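Long-range contacts in pectinesterase (Aspergillus niger, PDB 5C1E), which hydrolyses the methyl esters of pectin's galacturonosyl chain to release methanol and is probably involved in the maceration and soft-rotting of plant tissue: residues E47-D52 against V74-T79; S20-A25 against G43-Q48; S91-V96 against V108-G113. All coordinates share one frame; numbering follows the deposited sequence.

Contact 1 of 3, residues E47-D52 against V74-T79; sequences EQLTID and VTITHT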
loop_
_atom_site.group_PDB
_atom_site.type_symbol
_atom_site.label_atom_id
_atom_site.label_comp_id
_atom_site.label_asym_id
_atom_site.label_seq_id
_atom_site.Cartn_x
_atom_site.Cartn_y
_atom_site.Cartn_z
ATOM N N GLU A 47 16.020 -9.371 3.700
ATOM C CA GLU A 47 15.260 -10.146 4.674
ATOM C C GLU A 47 13.837 -10.365 4.191
ATOM O O GLU A 47 13.314 -9.571 3.411
ATOM C CB GLU A 47 15.226 -9.396 6.013
ATOM C CG GLU A 47 16.592 -9.186 6.640
ATOM C CD GLU A 47 16.510 -8.545 8.002
ATOM O OE1 GLU A 47 15.766 -9.059 8.868
ATOM O OE2 GLU A 47 17.171 -7.518 8.204
ATOM N N GLN A 48 13.228 -11.466 4.640
ATOM C CA GLN A 48 11.804 -11.729 4.449
ATOM C C GLN A 48 11.174 -11.825 5.839
ATOM O O GLN A 48 11.595 -12.639 6.660
ATOM C CB GLN A 48 11.589 -13.021 3.660
ATOM C CG GLN A 48 10.150 -13.225 3.243
ATOM C CD GLN A 48 9.944 -14.432 2.355
ATOM O OE1 GLN A 48 10.723 -15.392 2.380
ATOM N NE2 GLN A 48 8.887 -14.390 1.554
ATOM N N LEU A 49 10.196 -10.971 6.120
ATOM C CA LEU A 49 9.725 -10.778 7.492
ATOM C C LEU A 49 8.241 -11.065 7.654
ATOM O O LEU A 49 7.440 -10.773 6.768
ATOM C CB LEU A 49 9.988 -9.334 7.913
ATOM C CG LEU A 49 11.438 -8.885 7.805
ATOM C CD1 LEU A 49 11.536 -7.396 8.066
ATOM C CD2 LEU A 49 12.298 -9.684 8.773
ATOM N N THR A 50 7.877 -11.649 8.790
ATOM C CA THR A 50 6.475 -11.742 9.191
ATOM C C THR A 50 6.332 -10.947 10.469
ATOM O O THR A 50 7.064 -11.204 11.437
ATOM C CB THR A 50 6.024 -13.198 9.395
ATOM O OG1 THR A 50 6.140 -13.890 8.145
ATOM C CG2 THR A 50 4.572 -13.258 9.876
ATOM N N ILE A 51 5.428 -9.976 10.466
ATOM C CA ILE A 51 5.192 -9.120 11.637
ATOM C C ILE A 51 3.943 -9.628 12.361
ATOM O O ILE A 51 2.812 -9.371 11.922
ATOM C CB ILE A 51 4.946 -7.647 11.272
ATOM C CG1 ILE A 51 5.972 -7.105 10.266
ATOM C CG2 ILE A 51 4.933 -6.772 12.526
ATOM C CD1 ILE A 51 7.406 -7.126 10.697
ATOM N N ASP A 52 4.142 -10.360 13.458
ATOM C CA ASP A 52 3.019 -10.956 14.189
ATOM C C ASP A 52 3.025 -10.627 15.677
ATOM O O ASP A 52 2.393 -11.315 16.456
ATOM C CB ASP A 52 2.990 -12.477 13.977
ATOM C CG ASP A 52 4.266 -13.154 14.449
ATOM O OD1 ASP A 52 5.086 -12.481 15.121
ATOM O OD2 ASP A 52 4.447 -14.348 14.137
ATOM N N VAL A 74 16.257 3.350 4.245
ATOM C CA VAL A 74 16.076 1.973 4.698
ATOM C C VAL A 74 15.268 1.227 3.655
ATOM O O VAL A 74 14.148 1.623 3.330
ATOM C CB VAL A 74 15.369 1.889 6.055
ATOM C CG1 VAL A 74 15.173 0.434 6.464
ATOM C CG2 VAL A 74 16.182 2.618 7.105
ATOM N N THR A 75 15.859 0.171 3.104
ATOM C CA THR A 75 15.166 -0.673 2.147
ATOM C C THR A 75 15.165 -2.099 2.671
ATOM O O THR A 75 16.219 -2.615 3.058
ATOM C CB THR A 75 15.834 -0.589 0.760
ATOM O OG1 THR A 75 15.676 0.737 0.250
ATOM C CG2 THR A 75 15.173 -1.546 -0.222
ATOM N N ILE A 76 13.982 -2.711 2.707
ATOM C CA ILE A 76 13.823 -4.137 2.959
ATOM C C ILE A 76 13.541 -4.814 1.627
ATOM O O ILE A 76 12.562 -4.477 0.939
ATOM C CB ILE A 76 12.669 -4.435 3.938
ATOM C CG1 ILE A 76 12.805 -3.553 5.178
ATOM C CG2 ILE A 76 12.663 -5.920 4.324
ATOM C CD1 ILE A 76 11.705 -3.710 6.184
ATOM N N THR A 77 14.380 -5.776 1.258
ATOM C CA THR A 77 14.244 -6.399 -0.036
ATOM C C THR A 77 14.391 -7.914 0.025
ATOM O O THR A 77 15.183 -8.444 0.789
ATOM C CB THR A 77 15.259 -5.829 -1.058
ATOM O OG1 THR A 77 14.981 -6.362 -2.359
ATOM C CG2 THR A 77 16.672 -6.145 -0.665
ATOM N N HIS A 78 13.612 -8.574 -0.828
ATOM C CA HIS A 78 13.683 -10.016 -1.014
ATOM C C HIS A 78 13.060 -10.310 -2.377
ATOM O O HIS A 78 12.276 -9.512 -2.896
ATOM C CB HIS A 78 12.961 -10.734 0.133
ATOM C CG HIS A 78 13.032 -12.235 0.069
ATOM N ND1 HIS A 78 11.954 -13.014 -0.291
ATOM C CD2 HIS A 78 14.030 -13.099 0.374
ATOM C CE1 HIS A 78 12.295 -14.290 -0.244
ATOM N NE2 HIS A 78 13.550 -14.369 0.160
ATOM N N THR A 79 13.445 -11.420 -2.990
ATOM C CA THR A 79 12.955 -11.751 -4.320
ATOM C C THR A 79 12.455 -13.194 -4.354
ATOM O O THR A 79 13.226 -14.128 -4.126
ATOM C CB THR A 79 14.067 -11.579 -5.371
ATOM O OG1 THR A 79 14.463 -10.202 -5.429
ATOM C CG2 THR A 79 13.591 -11.996 -6.737
#
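Q48 packs over one face of the H78 ring in a CH-pi contact at a corner of the parallel beta-helix, where the chain leaving strand 43-46 turns into strand 49-51 and passes the end of strand 74-78. CB of Q48 lies 3.9 Å from the centroid of the H78 ring and only 8° off the ring normal. With CG anti to the backbone N (chi1 -171°) and the chain extended, the amide of Q48 runs on past the ring centre, its plane inclined 30° to the imidazole. OE1 of Q48 thereby comes 3.3 Å from CE1 of H78, while its NE2 is held by A92 O. The backbone link is slight: E47 N gives T77 O a weak, bent hydrogen bond of 3.2 Å. On the interior side, CD1 of L49 reaches CD1 of I76 at 4.1 Å, the two side chains crossing at about a right angle. Helix 22-29 closes over this apolar pair through I22, which touches both, and L26, which touches L49. L49 pairs by backbone with T93 and N95 of the next coil, and T77 OG1 is hydrogen-bonded to OE1 of E109 in strand 107-110.

Contact 2 of 3, residues S20-A25 against G43-Q48; sequences STIGDA and GTYEEQ
The carboxylate of E47 receives two backbone N-H groups from the first turn of helix 22-29, and these hydrogen bonds carry the polar half of the contact. I22 N donates to OE2 of E47 at 3.0 Å with an N-H...O angle of 152°, and G23 N donates to its OE1 at 2.8 Å with an angle of 158°. Each oxygen accepts through its syn lone pair, so the carboxylate meets the two successive amides as a fork. E47 gets there with CG anti to its carbonyl carbon (chi1 -62°) and an extended chain, which carries the acid group across from the turn after Y45 to the helix. No side chain stands at G23, where a CB would point toward E47, and this leaves room for the carboxylate.

A second polar element belongs to the helix itself. T21 is the N-cap: its OG1 accepts from D24 N at 2.9 Å, while its CB rests 3.4 Å from OE2 of E47. The cap and the carboxylate thus divide the amides of the first turn, T21 taking that of D24 and E47 those of I22 and G23.

The apolar half lies alongside. I22 crosses Y45 at about a right angle, its CD1 3.9 Å from CG of Y45 and its CG1 over the same ring, offset toward the rim. S20 O approaches that ring from its edge, in plane, 3.8 Å from CE2 of Y45. The phenol is held by A41 O, and V13 and V40 pack against both I22 and Y45.

A carboxylate at a helix N-terminus sits where amide N-H groups and the helix dipole would stabilise negative charge, so E47 is probably ionised here, tying the helix that covers this end of the beta-helix to the turn following outermost strand 43-46.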
loop_
_atom_site.group_PDB
_atom_site.type_symbol
_atom_site.label_atom_id
_atom_site.label_comp_id
_atom_site.label_asym_id
_atom_site.label_seq_id
_atom_site.Cartn_x
_atom_site.Cartn_y
_atom_site.Cartn_z
ATOM N N SER A 20 21.748 -6.338 14.203
ATOM C CA SER A 20 22.273 -6.174 12.847
ATOM C C SER A 20 21.193 -6.360 11.781
ATOM O O SER A 20 21.306 -5.807 10.680
ATOM C CB SER A 20 23.406 -7.166 12.587
ATOM O OG SER A 20 22.974 -8.488 12.812
ATOM N N THR A 21 20.158 -7.134 12.113
ATOM C CA THR A 21 19.023 -7.369 11.224
ATOM C C THR A 21 17.688 -6.909 11.853
ATOM O O THR A 21 17.523 -6.867 13.078
ATOM C CB THR A 21 18.908 -8.862 10.811
ATOM O OG1 THR A 21 18.360 -9.640 11.884
ATOM C CG2 THR A 21 20.262 -9.432 10.371
ATOM N N ILE A 22 16.725 -6.593 10.994
ATOM C CA ILE A 22 15.386 -6.255 11.450
ATOM C C ILE A 22 14.751 -7.486 12.099
ATOM O O ILE A 22 14.129 -7.379 13.138
ATOM C CB ILE A 22 14.502 -5.693 10.321
ATOM C CG1 ILE A 22 15.144 -4.433 9.721
ATOM C CG2 ILE A 22 13.118 -5.341 10.841
ATOM C CD1 ILE A 22 14.519 -3.975 8.435
ATOM N N GLY A 23 14.938 -8.645 11.484
ATOM C CA GLY A 23 14.449 -9.905 12.028
ATOM C C GLY A 23 14.904 -10.179 13.453
ATOM O O GLY A 23 14.139 -10.677 14.265
ATOM N N ASP A 24 16.157 -9.863 13.759
ATOM C CA ASP A 24 16.663 -10.054 15.117
ATOM C C ASP A 24 15.937 -9.147 16.099
ATOM O O ASP A 24 15.644 -9.571 17.212
ATOM C CB ASP A 24 18.168 -9.815 15.182
ATOM C CG ASP A 24 18.963 -10.912 14.506
ATOM O OD1 ASP A 24 18.410 -11.970 14.191
ATOM O OD2 ASP A 24 20.160 -10.697 14.293
ATOM N N ALA A 25 15.636 -7.901 15.701
ATOM C CA ALA A 25 14.901 -6.983 16.592
ATOM C C ALA A 25 13.450 -7.432 16.814
ATOM O O ALA A 25 12.941 -7.386 17.938
ATOM C CB ALA A 25 14.924 -5.557 16.065
ATOM N N GLY A 43 20.291 1.406 5.471
ATOM C CA GLY A 43 20.792 0.169 4.934
ATOM C C GLY A 43 19.819 -0.511 4.013
ATOM O O GLY A 43 18.623 -0.154 3.951
ATOM N N THR A 44 20.339 -1.502 3.308
ATOM C CA THR A 44 19.518 -2.440 2.542
ATOM C C THR A 44 19.544 -3.747 3.301
ATOM O O THR A 44 20.615 -4.305 3.543
ATOM C CB THR A 44 20.048 -2.619 1.112
ATOM O OG1 THR A 44 19.956 -1.366 0.445
ATOM C CG2 THR A 44 19.246 -3.657 0.353
ATOM N N TYR A 45 18.362 -4.171 3.736
ATOM C CA TYR A 45 18.174 -5.351 4.555
ATOM C C TYR A 45 17.547 -6.457 3.687
ATOM O O TYR A 45 16.381 -6.382 3.292
ATOM C CB TYR A 45 17.316 -4.991 5.772
ATOM C CG TYR A 45 17.970 -3.949 6.650
ATOM C CD1 TYR A 45 17.878 -2.591 6.348
ATOM C CD2 TYR A 45 18.714 -4.327 7.775
ATOM C CE1 TYR A 45 18.491 -1.640 7.161
ATOM C CE2 TYR A 45 19.334 -3.393 8.586
ATOM C CZ TYR A 45 19.231 -2.058 8.277
ATOM O OH TYR A 45 19.860 -1.154 9.084
ATOM N N GLU A 46 18.366 -7.451 3.358
ATOM C CA GLU A 46 17.972 -8.563 2.538
ATOM C C GLU A 46 17.306 -9.585 3.455
ATOM O O GLU A 46 17.946 -10.508 3.955
ATOM C CB GLU A 46 19.201 -9.149 1.835
ATOM C CG GLU A 46 19.836 -8.155 0.855
ATOM C CD GLU A 46 20.916 -8.756 -0.041
ATOM O OE1 GLU A 46 21.470 -9.835 0.274
ATOM O OE2 GLU A 46 21.230 -8.124 -1.068
ATOM N N GLU A 47 16.020 -9.371 3.700
ATOM C CA GLU A 47 15.260 -10.146 4.674
ATOM C C GLU A 47 13.837 -10.365 4.191
ATOM O O GLU A 47 13.314 -9.571 3.411
ATOM C CB GLU A 47 15.226 -9.396 6.013
ATOM C CG GLU A 47 16.592 -9.186 6.640
ATOM C CD GLU A 47 16.510 -8.545 8.002
ATOM O OE1 GLU A 47 15.766 -9.059 8.868
ATOM O OE2 GLU A 47 17.171 -7.518 8.204
ATOM N N GLN A 48 13.228 -11.466 4.640
ATOM C CA GLN A 48 11.804 -11.729 4.449
ATOM C C GLN A 48 11.174 -11.825 5.839
ATOM O O GLN A 48 11.595 -12.639 6.660
ATOM C CB GLN A 48 11.589 -13.021 3.660
ATOM C CG GLN A 48 10.150 -13.225 3.243
ATOM C CD GLN A 48 9.944 -14.432 2.355
ATOM O OE1 GLN A 48 10.723 -15.392 2.380
ATOM N NE2 GLN A 48 8.887 -14.390 1.554
#

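Contact 3 of 3, residues S91-V96 against V108-G113; sequences SATVNV and VENGYG
T93 and V108 face each other across a buried corner, their side chains sliding past one another in opposite directions, with CB of T93 4.0 Å from CG1 of V108. Beside them V94 crosses V108 at about a right angle, and its CG2 meets the same CG1 of V108 at 3.9 Å. One methyl of V108 therefore fits against two consecutive residues. It is the branch lying opposite the main-chain nitrogen (chi1 -178°), which carries it out from strand 107-110 toward the turn before strand 94-96.

The hydroxyl of T93 reaches the backbone carbonyl of E109, the residue after V108. OG1 of T93 donates to E109 O at 2.7 Å; the C=O...O angle is 126°, and the donor stands above the carbonyl plane, 38° out of it, instead of on a lone pair. The methyl CG2 of T93 also leans on this oxygen, at 3.5 Å from E109 O.

Both segments belong to the right-handed parallel beta-helix of the pectinesterases: strand 107-110 lies in one long parallel sheet and strand 94-96 in another, so the contact spans the inside of the angle between two sheets. On the interior side V94 also touches I51, and T93 touches I76 and H78, residues of the preceding strands in these sheets.

N110 closes the end of strand 107-110. A trans first torsion directs its amide at the turn that carries S91. OD1 of N110 accepts from Y112 N at 3.0 Å, in the carbonyl plane, forming an Asx turn that bends the chain away after the strand. On the other branch, ND2 of N110 lies 3.0 Å from S91 O and donates to the carbonyls of I80 and V119.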
loop_
_atom_site.group_PDB
_atom_site.type_symbol
_atom_site.label_atom_id
_atom_site.label_comp_id
_atom_site.label_asym_id
_atom_site.label_seq_id
_atom_site.Cartn_x
_atom_site.Cartn_y
_atom_site.Cartn_z
ATOM N N SER A 91 5.104 -15.152 -0.748
ATOM C CA SER A 91 5.980 -14.401 -1.642
ATOM C C SER A 91 6.335 -13.016 -1.095
ATOM O O SER A 91 7.204 -12.345 -1.646
ATOM C CB SER A 91 5.336 -14.238 -3.024
ATOM O OG SER A 91 4.361 -13.202 -3.051
ATOM N N ALA A 92 5.653 -12.588 -0.036
ATOM C CA ALA A 92 5.761 -11.208 0.433
ATOM C C ALA A 92 7.083 -10.965 1.117
ATOM O O ALA A 92 7.530 -11.782 1.910
ATOM C CB ALA A 92 4.623 -10.869 1.380
ATOM N N THR A 93 7.719 -9.839 0.805
ATOM C CA THR A 93 8.930 -9.437 1.514
ATOM C C THR A 93 8.602 -9.136 2.972
ATOM O O THR A 93 9.363 -9.506 3.882
ATOM C CB THR A 93 9.590 -8.247 0.829
ATOM O OG1 THR A 93 9.954 -8.646 -0.494
ATOM C CG2 THR A 93 10.818 -7.815 1.582
ATOM N N VAL A 94 7.459 -8.496 3.185
ATOM C CA VAL A 94 6.947 -8.224 4.544
ATOM C C VAL A 94 5.473 -8.630 4.647
ATOM O O VAL A 94 4.642 -8.231 3.812
ATOM C CB VAL A 94 7.065 -6.742 4.941
ATOM C CG1 VAL A 94 6.455 -6.522 6.316
ATOM C CG2 VAL A 94 8.511 -6.283 4.957
ATOM N N ASN A 95 5.163 -9.425 5.673
ATOM C CA ASN A 95 3.825 -9.947 5.895
ATOM C C ASN A 95 3.326 -9.415 7.224
ATOM O O ASN A 95 3.804 -9.834 8.266
ATOM C CB ASN A 95 3.856 -11.492 5.887
ATOM C CG ASN A 95 2.494 -12.126 6.110
ATOM O OD1 ASN A 95 1.464 -11.450 6.161
ATOM N ND2 ASN A 95 2.481 -13.457 6.218
ATOM N N VAL A 96 2.387 -8.477 7.192
ATOM C CA VAL A 96 1.898 -7.858 8.423
ATOM C C VAL A 96 0.598 -8.508 8.873
ATOM O O VAL A 96 -0.463 -8.312 8.258
ATOM C CB VAL A 96 1.676 -6.354 8.259
ATOM C CG1 VAL A 96 1.266 -5.737 9.582
ATOM C CG2 VAL A 96 2.939 -5.676 7.752
ATOM N N VAL A 108 9.934 -1.008 0.991
ATOM C CA VAL A 108 9.785 -2.448 0.879
ATOM C C VAL A 108 9.680 -2.833 -0.582
ATOM O O VAL A 108 8.883 -2.255 -1.335
ATOM C CB VAL A 108 8.530 -2.973 1.648
ATOM C CG1 VAL A 108 8.417 -4.494 1.546
ATOM C CG2 VAL A 108 8.592 -2.562 3.109
ATOM N N GLU A 109 10.462 -3.829 -0.984
ATOM C CA GLU A 109 10.456 -4.257 -2.366
ATOM C C GLU A 109 10.510 -5.762 -2.514
ATOM O O GLU A 109 11.036 -6.467 -1.668
ATOM C CB GLU A 109 11.598 -3.614 -3.150
ATOM C CG GLU A 109 12.972 -3.930 -2.626
ATOM C CD GLU A 109 14.078 -3.456 -3.563
ATOM O OE1 GLU A 109 15.034 -4.236 -3.823
ATOM O OE2 GLU A 109 13.978 -2.302 -4.034
ATOM N N ASN A 110 9.900 -6.224 -3.587
ATOM C CA ASN A 110 10.131 -7.582 -4.087
ATOM C C ASN A 110 10.864 -7.412 -5.420
ATOM O O ASN A 110 10.353 -6.752 -6.312
ATOM C CB ASN A 110 8.815 -8.353 -4.233
ATOM C CG ASN A 110 9.031 -9.835 -4.558
ATOM O OD1 ASN A 110 9.872 -10.180 -5.373
ATOM N ND2 ASN A 110 8.271 -10.711 -3.918
ATOM N N GLY A 111 12.064 -7.985 -5.539
ATOM C CA GLY A 111 12.885 -7.809 -6.731
ATOM C C GLY A 111 12.608 -8.756 -7.891
ATOM O O GLY A 111 13.366 -8.767 -8.851
ATOM N N TYR A 112 11.509 -9.513 -7.846
ATOM C CA TYR A 112 11.241 -10.499 -8.887
ATOM C C TYR A 112 11.136 -9.869 -10.264
ATOM O O TYR A 112 11.714 -10.376 -11.228
ATOM C CB TYR A 112 9.978 -11.326 -8.601
ATOM C CG TYR A 112 9.837 -12.484 -9.571
ATOM C CD1 TYR A 112 10.533 -13.668 -9.373
ATOM C CD2 TYR A 112 9.044 -12.377 -10.711
ATOM C CE1 TYR A 112 10.436 -14.722 -10.285
ATOM C CE2 TYR A 112 8.940 -13.433 -11.629
ATOM C CZ TYR A 112 9.642 -14.599 -11.407
ATOM O OH TYR A 112 9.544 -15.662 -12.295
ATOM N N GLY A 113 10.368 -8.796 -10.370
ATOM C CA GLY A 113 10.161 -8.147 -11.659
ATOM C C GLY A 113 8.939 -8.694 -12.382
ATOM O O GLY A 113 8.114 -9.387 -11.788
#

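The three contacts lie in the N-terminal part of the beta-helix, on the same side of the chain's centre. Contact 1 is about 7 Å, centre to centre, from each of the others, while contacts 2 and 3 are about 13 Å apart. Contact 2 opens first along the chain and shares E47 and Q48 with contact 1; contact 3 follows after contact 1 closes. Strands 43-46, 74-78 and 107-110 are successive neighbours in one parallel sheet, and strands 49-51 and 94-96 adjoin in another. Contacts 1 and 3 thus stack successive coils through the same kind of sheet-to-sheet corner along the beta-helix, whereas contact 2 brings helix 22-29 over its N-terminal end, beside outermost strand 43-46.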